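Local coordinates for protein putative agmatinase (Clostridium difficile, PDB 3LHL) that probably hydrolyses agmatine to putrescine and urea, as a manganese-dependent member of the arginase family, at residues S45-L50 with L267-L272; E110-I115 with G194-L199. One frame throughout, in Å; residues are numbered along the deposited sequence.

Contact 1: residues S45-L50 with L267-L272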
ATOM      1  N   SER A  45      20.272  -0.858   4.771  1.00 18.38           N
ATOM      2  CA  SER A  45      19.904   0.031   3.686  1.00 17.46           C
ATOM      3  C   SER A  45      20.892   1.184   3.631  1.00 18.03           C
ATOM      4  O   SER A  45      20.897   2.052   4.506  1.00 15.57           O
ATOM      5  CB  SER A  45      18.490   0.578   3.887  1.00 19.03           C
ATOM      6  OG  SER A  45      18.192   1.572   2.918  1.00 18.85           O
ATOM      7  N   PRO A  46      21.760   1.197   2.608  1.00 17.90           N
ATOM      8  CA  PRO A  46      22.744   2.274   2.471  1.00 18.69           C
ATOM      9  C   PRO A  46      22.083   3.612   2.151  1.00 18.88           C
ATOM     10  O   PRO A  46      22.602   4.667   2.504  1.00 18.99           O
ATOM     11  CB  PRO A  46      23.659   1.776   1.349  1.00 18.06           C
ATOM     12  CG  PRO A  46      22.758   0.878   0.539  1.00 19.75           C
ATOM     13  CD  PRO A  46      21.982   0.142   1.602  1.00 18.01           C
ATOM     14  N   PHE A  47      20.925   3.561   1.498  1.00 19.71           N
ATOM     15  CA  PHE A  47      20.188   4.772   1.144  1.00 19.35           C
ATOM     16  C   PHE A  47      19.635   5.460   2.395  1.00 20.35           C
ATOM     17  O   PHE A  47      19.670   6.680   2.502  1.00 22.00           O
ATOM     18  CB  PHE A  47      19.029   4.427   0.197  1.00 19.20           C
ATOM     19  CG  PHE A  47      18.217   5.619  -0.242  1.00 18.93           C
ATOM     20  CD1 PHE A  47      18.790   6.626  -1.013  1.00 19.37           C
ATOM     21  CD2 PHE A  47      16.867   5.724   0.101  1.00 19.34           C
ATOM     22  CE1 PHE A  47      18.029   7.730  -1.441  1.00 21.22           C
ATOM     23  CE2 PHE A  47      16.094   6.821  -0.323  1.00 18.58           C
ATOM     24  CZ  PHE A  47      16.679   7.824  -1.095  1.00 18.13           C
ATOM     25  N   LEU A  48      19.132   4.678   3.341  1.00 20.18           N
ATOM     26  CA  LEU A  48      18.567   5.241   4.564  1.00 21.97           C
ATOM     27  C   LEU A  48      19.517   5.158   5.757  1.00 22.15           C
ATOM     28  O   LEU A  48      19.312   5.830   6.768  1.00 21.56           O
ATOM     29  CB  LEU A  48      17.260   4.515   4.918  1.00 18.99           C
ATOM     30  CG  LEU A  48      16.133   4.565   3.879  1.00 18.24           C
ATOM     31  CD1 LEU A  48      15.125   3.466   4.176  1.00 16.05           C
ATOM     32  CD2 LEU A  48      15.473   5.937   3.876  1.00 13.92           C
ATOM     33  N   ASP A  49      20.550   4.328   5.629  1.00 23.92           N
ATOM     34  CA  ASP A  49      21.525   4.109   6.693  1.00 22.25           C
ATOM     35  C   ASP A  49      20.807   3.589   7.937  1.00 22.14           C
ATOM     36  O   ASP A  49      20.982   4.101   9.043  1.00 21.57           O
ATOM     37  CB  ASP A  49      22.295   5.399   7.012  1.00 22.10           C
ATOM     38  CG  ASP A  49      23.391   5.183   8.049  1.00 24.11           C
ATOM     39  OD1 ASP A  49      23.930   4.055   8.119  1.00 21.28           O
ATOM     40  OD2 ASP A  49      23.721   6.140   8.785  1.00 25.39           O
ATOM     41  N   LEU A  50      19.985   2.567   7.730  1.00 22.50           N
ATOM     42  CA  LEU A  50      19.229   1.922   8.796  1.00 21.73           C
ATOM     43  C   LEU A  50      19.369   0.427   8.557  1.00 23.23           C
ATOM     44  O   LEU A  50      19.597   0.004   7.426  1.00 24.42           O
ATOM     45  CB  LEU A  50      17.756   2.330   8.729  1.00 21.73           C
ATOM     46  CG  LEU A  50      17.430   3.808   8.990  1.00 21.61           C
ATOM     47  CD1 LEU A  50      15.949   4.061   8.735  1.00 17.31           C
ATOM     48  CD2 LEU A  50      17.799   4.177  10.423  1.00 19.78           C
ATOM     49  N   LEU A 267       9.607  -3.220   0.641  1.00 16.39           N
ATOM     50  CA  LEU A 267       9.137  -3.717   1.925  1.00 17.10           C
ATOM     51  C   LEU A 267      10.168  -3.378   3.005  1.00 16.60           C
ATOM     52  O   LEU A 267       9.820  -2.875   4.081  1.00 16.95           O
ATOM     53  CB  LEU A 267       8.924  -5.233   1.857  1.00 15.05           C
ATOM     54  CG  LEU A 267       8.666  -5.947   3.185  1.00 18.49           C
ATOM     55  CD1 LEU A 267       7.418  -5.392   3.852  1.00 19.68           C
ATOM     56  CD2 LEU A 267       8.525  -7.439   2.935  1.00 20.25           C
ATOM     57  N   ARG A 268      11.437  -3.642   2.713  1.00 15.36           N
ATOM     58  CA  ARG A 268      12.497  -3.363   3.679  1.00 17.06           C
ATOM     59  C   ARG A 268      12.582  -1.894   4.076  1.00 16.50           C
ATOM     60  O   ARG A 268      12.546  -1.568   5.264  1.00 16.29           O
ATOM     61  CB  ARG A 268      13.858  -3.798   3.141  1.00 16.22           C
ATOM     62  CG  ARG A 268      14.975  -3.622   4.164  1.00 17.61           C
ATOM     63  CD  ARG A 268      16.333  -3.874   3.552  1.00 17.94           C
ATOM     64  NE  ARG A 268      16.690  -2.826   2.602  1.00 21.92           N
ATOM     65  CZ  ARG A 268      17.684  -2.914   1.726  1.00 20.00           C
ATOM     66  NH1 ARG A 268      18.426  -4.011   1.668  1.00 23.17           N
ATOM     67  NH2 ARG A 268      17.939  -1.901   0.912  1.00 18.51           N
ATOM     68  N   GLU A 269      12.690  -1.011   3.086  1.00 16.69           N
ATOM     69  CA  GLU A 269      12.806   0.419   3.365  1.00 19.37           C
ATOM     70  C   GLU A 269      11.629   0.935   4.192  1.00 20.25           C
ATOM     71  O   GLU A 269      11.812   1.741   5.107  1.00 20.18           O
ATOM     72  CB  GLU A 269      12.919   1.216   2.058  1.00 20.17           C
ATOM     73  CG  GLU A 269      13.943   0.663   1.067  1.00 23.49           C
ATOM     74  CD  GLU A 269      15.363   0.609   1.624  1.00 26.86           C
ATOM     75  OE1 GLU A 269      16.194   1.466   1.246  1.00 27.87           O
ATOM     76  OE2 GLU A 269      15.648  -0.291   2.441  1.00 25.79           O
ATOM     77  N   LEU A 270      10.423   0.473   3.874  1.00 19.78           N
ATOM     78  CA  LEU A 270       9.243   0.909   4.611  1.00 19.55           C
ATOM     79  C   LEU A 270       9.275   0.429   6.053  1.00 19.03           C
ATOM     80  O   LEU A 270       8.925   1.178   6.957  1.00 20.43           O
ATOM     81  CB  LEU A 270       7.967   0.425   3.920  1.00 20.51           C
ATOM     82  CG  LEU A 270       7.600   1.200   2.648  1.00 21.47           C
ATOM     83  CD1 LEU A 270       6.386   0.574   1.992  1.00 19.90           C
ATOM     84  CD2 LEU A 270       7.321   2.657   3.004  1.00 21.39           C
ATOM     85  N   CYS A 271       9.691  -0.815   6.273  1.00 19.32           N
ATOM     86  CA  CYS A 271       9.775  -1.339   7.630  1.00 18.91           C
ATOM     87  C   CYS A 271      10.778  -0.491   8.402  1.00 19.58           C
ATOM     88  O   CYS A 271      10.524  -0.082   9.533  1.00 20.85           O
ATOM     89  CB  CYS A 271      10.234  -2.801   7.629  1.00 19.17           C
ATOM     90  SG  CYS A 271       8.965  -4.002   7.154  1.00 21.85           S
ATOM     91  N   LEU A 272      11.922  -0.226   7.782  1.00 19.31           N
ATOM     92  CA  LEU A 272      12.952   0.577   8.421  1.00 20.06           C
ATOM     93  C   LEU A 272      12.399   1.947   8.809  1.00 20.33           C
ATOM     94  O   LEU A 272      12.482   2.363   9.964  1.00 18.84           O
ATOM     95  CB  LEU A 272      14.149   0.730   7.481  1.00 19.34           C
ATOM     96  CG  LEU A 272      14.945  -0.562   7.273  1.00 21.22           C
ATOM     97  CD1 LEU A 272      16.003  -0.366   6.202  1.00 20.04           C
ATOM     98  CD2 LEU A 272      15.581  -0.977   8.594  1.00 20.94           C
TER
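L272 and E269, one turn apart on helix 258-278, meet S45, L48 and L50 of a beta-hairpin whose short strands, 44-45 and 50-51, pair antiparallel. The hairpin carries a G1 beta bulge, with D49 and L50 both opposite S45. L272 has the largest share of the contact. Its CD1 lies 3.5 Å from S45 CB and also touches the carbonyl oxygen of L50, while its CD2 packs 4.0 Å from L50 CB; the L50 and L272 side chains run past each other in opposite directions. E269 supplies the polar half. Its chain is bent at chi2 (-59°), which folds the carboxylate round to the hairpin, and L48 CD1 rests 3.8 Å from E269 CB. The carboxylate is gripped through both oxygens, OE2 by R268 NE at 2.7 Å in a salt bridge and OE1 by S45. That arginine nitrogen sits above the carboxylate plane, although OE2 lies nearly in the guanidinium plane. S45 CA lies over one face of the R268 guanidinium, toward its rim, and R268 NH1 reaches the carbonyl of E42. Beyond the segments, F231 of helix 229-235 packs on L48 and E269. S45 OG holds the turn as well, accepting from L48 N at 3.3 Å in an ST motif, and donates to E269 OE1 at 2.6 Å on the syn side, 17° out of the carboxylate plane.

Contact 2: residues E110-I115 with G194-L199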
ATOM      1  N   GLU A 110     -11.072   2.808  12.722  1.00 22.43           N
ATOM      2  CA  GLU A 110     -11.895   2.574  13.912  1.00 25.20           C
ATOM      3  C   GLU A 110     -11.284   3.252  15.134  1.00 22.60           C
ATOM      4  O   GLU A 110     -11.997   3.794  15.972  1.00 21.92           O
ATOM      5  CB  GLU A 110     -12.028   1.068  14.194  1.00 30.47           C
ATOM      6  CG  GLU A 110     -12.727   0.279  13.101  1.00 39.03           C
ATOM      7  CD  GLU A 110     -14.164   0.722  12.890  1.00 44.84           C
ATOM      8  OE1 GLU A 110     -14.393   1.939  12.717  1.00 47.91           O
ATOM      9  OE2 GLU A 110     -15.066  -0.145  12.891  1.00 47.74           O
ATOM     10  N   LYS A 111      -9.961   3.205  15.237  1.00 20.47           N
ATOM     11  CA  LYS A 111      -9.278   3.818  16.364  1.00 22.15           C
ATOM     12  C   LYS A 111      -8.862   5.262  16.077  1.00 22.77           C
ATOM     13  O   LYS A 111      -9.008   6.138  16.926  1.00 22.67           O
ATOM     14  CB  LYS A 111      -8.040   3.001  16.741  1.00 22.01           C
ATOM     15  CG  LYS A 111      -7.185   3.665  17.805  1.00 22.12           C
ATOM     16  CD  LYS A 111      -5.878   2.930  18.021  1.00 22.42           C
ATOM     17  CE  LYS A 111      -4.983   3.697  18.981  1.00 20.43           C
ATOM     18  NZ  LYS A 111      -3.687   3.002  19.175  1.00 23.20           N
ATOM     19  N   TYR A 112      -8.344   5.500  14.875  1.00 23.41           N
ATOM     20  CA  TYR A 112      -7.889   6.829  14.471  1.00 22.02           C
ATOM     21  C   TYR A 112      -8.909   7.504  13.559  1.00 22.57           C
ATOM     22  O   TYR A 112      -8.731   7.561  12.345  1.00 22.26           O
ATOM     23  CB  TYR A 112      -6.546   6.702  13.755  1.00 18.93           C
ATOM     24  CG  TYR A 112      -5.440   6.143  14.623  1.00 17.88           C
ATOM     25  CD1 TYR A 112      -4.809   6.940  15.582  1.00 17.12           C
ATOM     26  CD2 TYR A 112      -4.997   4.829  14.470  1.00 15.70           C
ATOM     27  CE1 TYR A 112      -3.764   6.446  16.359  1.00 16.61           C
ATOM     28  CE2 TYR A 112      -3.949   4.324  15.244  1.00 13.79           C
ATOM     29  CZ  TYR A 112      -3.333   5.140  16.184  1.00 17.12           C
ATOM     30  OH  TYR A 112      -2.260   4.672  16.926  1.00 15.62           O
ATOM     31  N   ASN A 113      -9.977   8.023  14.155  1.00 24.34           N
ATOM     32  CA  ASN A 113     -11.041   8.675  13.404  1.00 25.97           C
ATOM     33  C   ASN A 113     -10.529   9.810  12.525  1.00 27.13           C
ATOM     34  O   ASN A 113     -11.001   9.996  11.404  1.00 25.76           O
ATOM     35  CB  ASN A 113     -12.104   9.219  14.357  1.00 27.95           C
ATOM     36  CG  ASN A 113     -13.389   9.598  13.639  1.00 31.27           C
ATOM     37  OD1 ASN A 113     -13.988  10.640  13.914  1.00 33.64           O
ATOM     38  ND2 ASN A 113     -13.824   8.744  12.720  1.00 31.19           N
ATOM     39  N   ASP A 114      -9.574  10.577  13.037  1.00 28.07           N
ATOM     40  CA  ASP A 114      -9.014  11.693  12.286  1.00 31.68           C
ATOM     41  C   ASP A 114      -7.723  11.267  11.598  1.00 31.56           C
ATOM     42  O   ASP A 114      -6.634  11.684  11.987  1.00 35.11           O
ATOM     43  CB  ASP A 114      -8.740  12.870  13.224  1.00 33.90           C
ATOM     44  CG  ASP A 114      -8.027  14.013  12.527  1.00 38.66           C
ATOM     45  OD1 ASP A 114      -8.520  14.457  11.463  1.00 39.89           O
ATOM     46  OD2 ASP A 114      -6.977  14.464  13.043  1.00 40.18           O
ATOM     47  N   ILE A 115      -7.844  10.441  10.568  1.00 29.53           N
ATOM     48  CA  ILE A 115      -6.664   9.954   9.871  1.00 26.83           C
ATOM     49  C   ILE A 115      -6.598  10.413   8.421  1.00 23.95           C
ATOM     50  O   ILE A 115      -7.621  10.678   7.795  1.00 22.94           O
ATOM     51  CB  ILE A 115      -6.608   8.403   9.927  1.00 27.68           C
ATOM     52  CG1 ILE A 115      -5.299   7.901   9.317  1.00 29.27           C
ATOM     53  CG2 ILE A 115      -7.804   7.810   9.192  1.00 27.97           C
ATOM     54  CD1 ILE A 115      -5.092   6.407   9.461  1.00 30.21           C
ATOM     55  N   GLY A 194       2.723  16.003  12.014  1.00 19.39           N
ATOM     56  CA  GLY A 194       2.076  15.546  13.232  1.00 20.38           C
ATOM     57  C   GLY A 194       0.751  14.826  13.071  1.00 21.00           C
ATOM     58  O   GLY A 194       0.081  14.549  14.061  1.00 22.38           O
ATOM     59  N   LYS A 195       0.365  14.514  11.839  1.00 21.11           N
ATOM     60  CA  LYS A 195      -0.898  13.833  11.603  1.00 21.48           C
ATOM     61  C   LYS A 195      -0.757  12.319  11.489  1.00 22.01           C
ATOM     62  O   LYS A 195       0.339  11.799  11.273  1.00 20.02           O
ATOM     63  CB  LYS A 195      -1.570  14.392  10.348  1.00 24.30           C
ATOM     64  CG  LYS A 195      -2.017  15.843  10.499  1.00 29.36           C
ATOM     65  CD  LYS A 195      -2.944  16.001  11.697  1.00 32.68           C
ATOM     66  CE  LYS A 195      -3.296  17.458  11.961  1.00 35.77           C
ATOM     67  NZ  LYS A 195      -4.004  18.080  10.812  1.00 40.15           N
ATOM     68  N   ASN A 196      -1.879  11.621  11.652  1.00 20.53           N
ATOM     69  CA  ASN A 196      -1.911  10.167  11.570  1.00 21.35           C
ATOM     70  C   ASN A 196      -2.211   9.770  10.132  1.00 21.70           C
ATOM     71  O   ASN A 196      -3.174  10.243   9.524  1.00 20.63           O
ATOM     72  CB  ASN A 196      -2.975   9.616  12.516  1.00 21.52           C
ATOM     73  CG  ASN A 196      -2.671   9.926  13.966  1.00 22.82           C
ATOM     74  OD1 ASN A 196      -3.549  10.343  14.724  1.00 24.01           O
ATOM     75  ND2 ASN A 196      -1.421   9.719  14.363  1.00 22.21           N
ATOM     76  N   ILE A 197      -1.384   8.882   9.599  1.00 19.70           N
ATOM     77  CA  ILE A 197      -1.512   8.469   8.216  1.00 20.29           C
ATOM     78  C   ILE A 197      -1.652   6.970   7.959  1.00 19.41           C
ATOM     79  O   ILE A 197      -1.072   6.139   8.664  1.00 18.40           O
ATOM     80  CB  ILE A 197      -0.273   8.989   7.401  1.00 20.51           C
ATOM     81  CG1 ILE A 197      -0.446  10.470   7.051  1.00 22.47           C
ATOM     82  CG2 ILE A 197      -0.062   8.162   6.137  1.00 22.45           C
ATOM     83  CD1 ILE A 197      -0.367  11.419   8.234  1.00 22.96           C
ATOM     84  N   TYR A 198      -2.451   6.637   6.951  1.00 18.84           N
ATOM     85  CA  TYR A 198      -2.573   5.253   6.521  1.00 18.56           C
ATOM     86  C   TYR A 198      -1.920   5.314   5.146  1.00 18.10           C
ATOM     87  O   TYR A 198      -2.402   6.013   4.254  1.00 19.11           O
ATOM     88  CB  TYR A 198      -4.015   4.790   6.353  1.00 16.10           C
ATOM     89  CG  TYR A 198      -4.059   3.322   5.976  1.00 16.81           C
ATOM     90  CD1 TYR A 198      -4.177   2.334   6.951  1.00 15.33           C
ATOM     91  CD2 TYR A 198      -3.872   2.917   4.652  1.00 16.42           C
ATOM     92  CE1 TYR A 198      -4.101   0.978   6.620  1.00 17.99           C
ATOM     93  CE2 TYR A 198      -3.793   1.568   4.311  1.00 17.52           C
ATOM     94  CZ  TYR A 198      -3.907   0.602   5.299  1.00 18.13           C
ATOM     95  OH  TYR A 198      -3.804  -0.734   4.966  1.00 16.92           O
ATOM     96  N   LEU A 199      -0.813   4.605   4.982  1.00 17.48           N
ATOM     97  CA  LEU A 199      -0.090   4.609   3.716  1.00 14.66           C
ATOM     98  C   LEU A 199      -0.383   3.379   2.876  1.00 14.27           C
ATOM     99  O   LEU A 199      -0.063   2.260   3.269  1.00 17.23           O
ATOM    100  CB  LEU A 199       1.411   4.700   3.988  1.00 13.11           C
ATOM    101  CG  LEU A 199       2.371   4.555   2.808  1.00 14.11           C
ATOM    102  CD1 LEU A 199       2.187   5.702   1.828  1.00 10.42           C
ATOM    103  CD2 LEU A 199       3.802   4.524   3.341  1.00 14.95           C
TER
HETATM  104  O   HOH W   1      -4.328  12.659  12.084  1.00 26.41           O
HETATM  105  O   HOH W   2      -6.766  16.869  11.615  1.00 35.40           O
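I115 and N196 lie side by side where two neighbouring parallel strands begin, and between them they account for most of the buried surface. I115 CG1 is 3.2 Å from the carbonyl oxygen of N196. The isoleucine chain is extended, chi1 -174° turning CG1 away from the backbone N, and reaches along the neighbouring strand, bringing CD1 to 3.7 Å from Y198 CB. Y112, in the loop ahead of the strand, adds a ring: its CD1 approaches the amide group of N196, the two side chains crossing at about a right angle with their planes 52° apart. Within its own segment, K111 CG lies 4.1 Å over the centre of one face of the Y112 ring, while K111 NZ donates to Y112 OH.

Two waters bridge the more open end. Water 1 donates to D114 O and accepts from N196 N, at 2.7 Å, linking the two backbones. Water 2 donates to D114 OD2 at 2.8 Å and accepts from K195 NZ at 3.1 Å, joining an acid and a base whose charged atoms D114 OD2 and K195 NZ are 5.2 Å apart. D114 OD1 makes a direct salt bridge to K152, and K195 NZ also bonds Y116 OH.

Further out, F105, V108 and H109 of helix 101-111 pack on I115, and V242 of strand 240-247 touches both I115 and Y112. Y198 passes beside A104 and hydrogen-bonds D245; its side chain is about 7 Å from that of H98, a manganese ligand. From here the two strands carry the chain to the manganese ligands D121, just after strand 115-120, and D202, at the end of strand 196-202. The contact thus lies where the chain leaves helix 101-111 and enters strand 115-120, in the central parallel sheet of the alpha/beta arginase fold.

How the contacts relate
The two contacts sit on different layers of one alpha/beta fold, their centres about 23 Å apart, and contact 2 is nested in the chain loop that contact 1 closes. Contact 1 is the more buried: it sets a small hairpin against the C-terminal helix, away from the annotated sites, and combines leucine packing with a direct serine-carboxylate bond. Contact 2 joins neighbouring strands of the central sheet; its apolar part is inside, but its polar links across the segments run through water near the surface. The two meet through L270, on the helix of contact 1, whose CD2 packs 4.0 Å from L199 CD2 on the strand of contact 2.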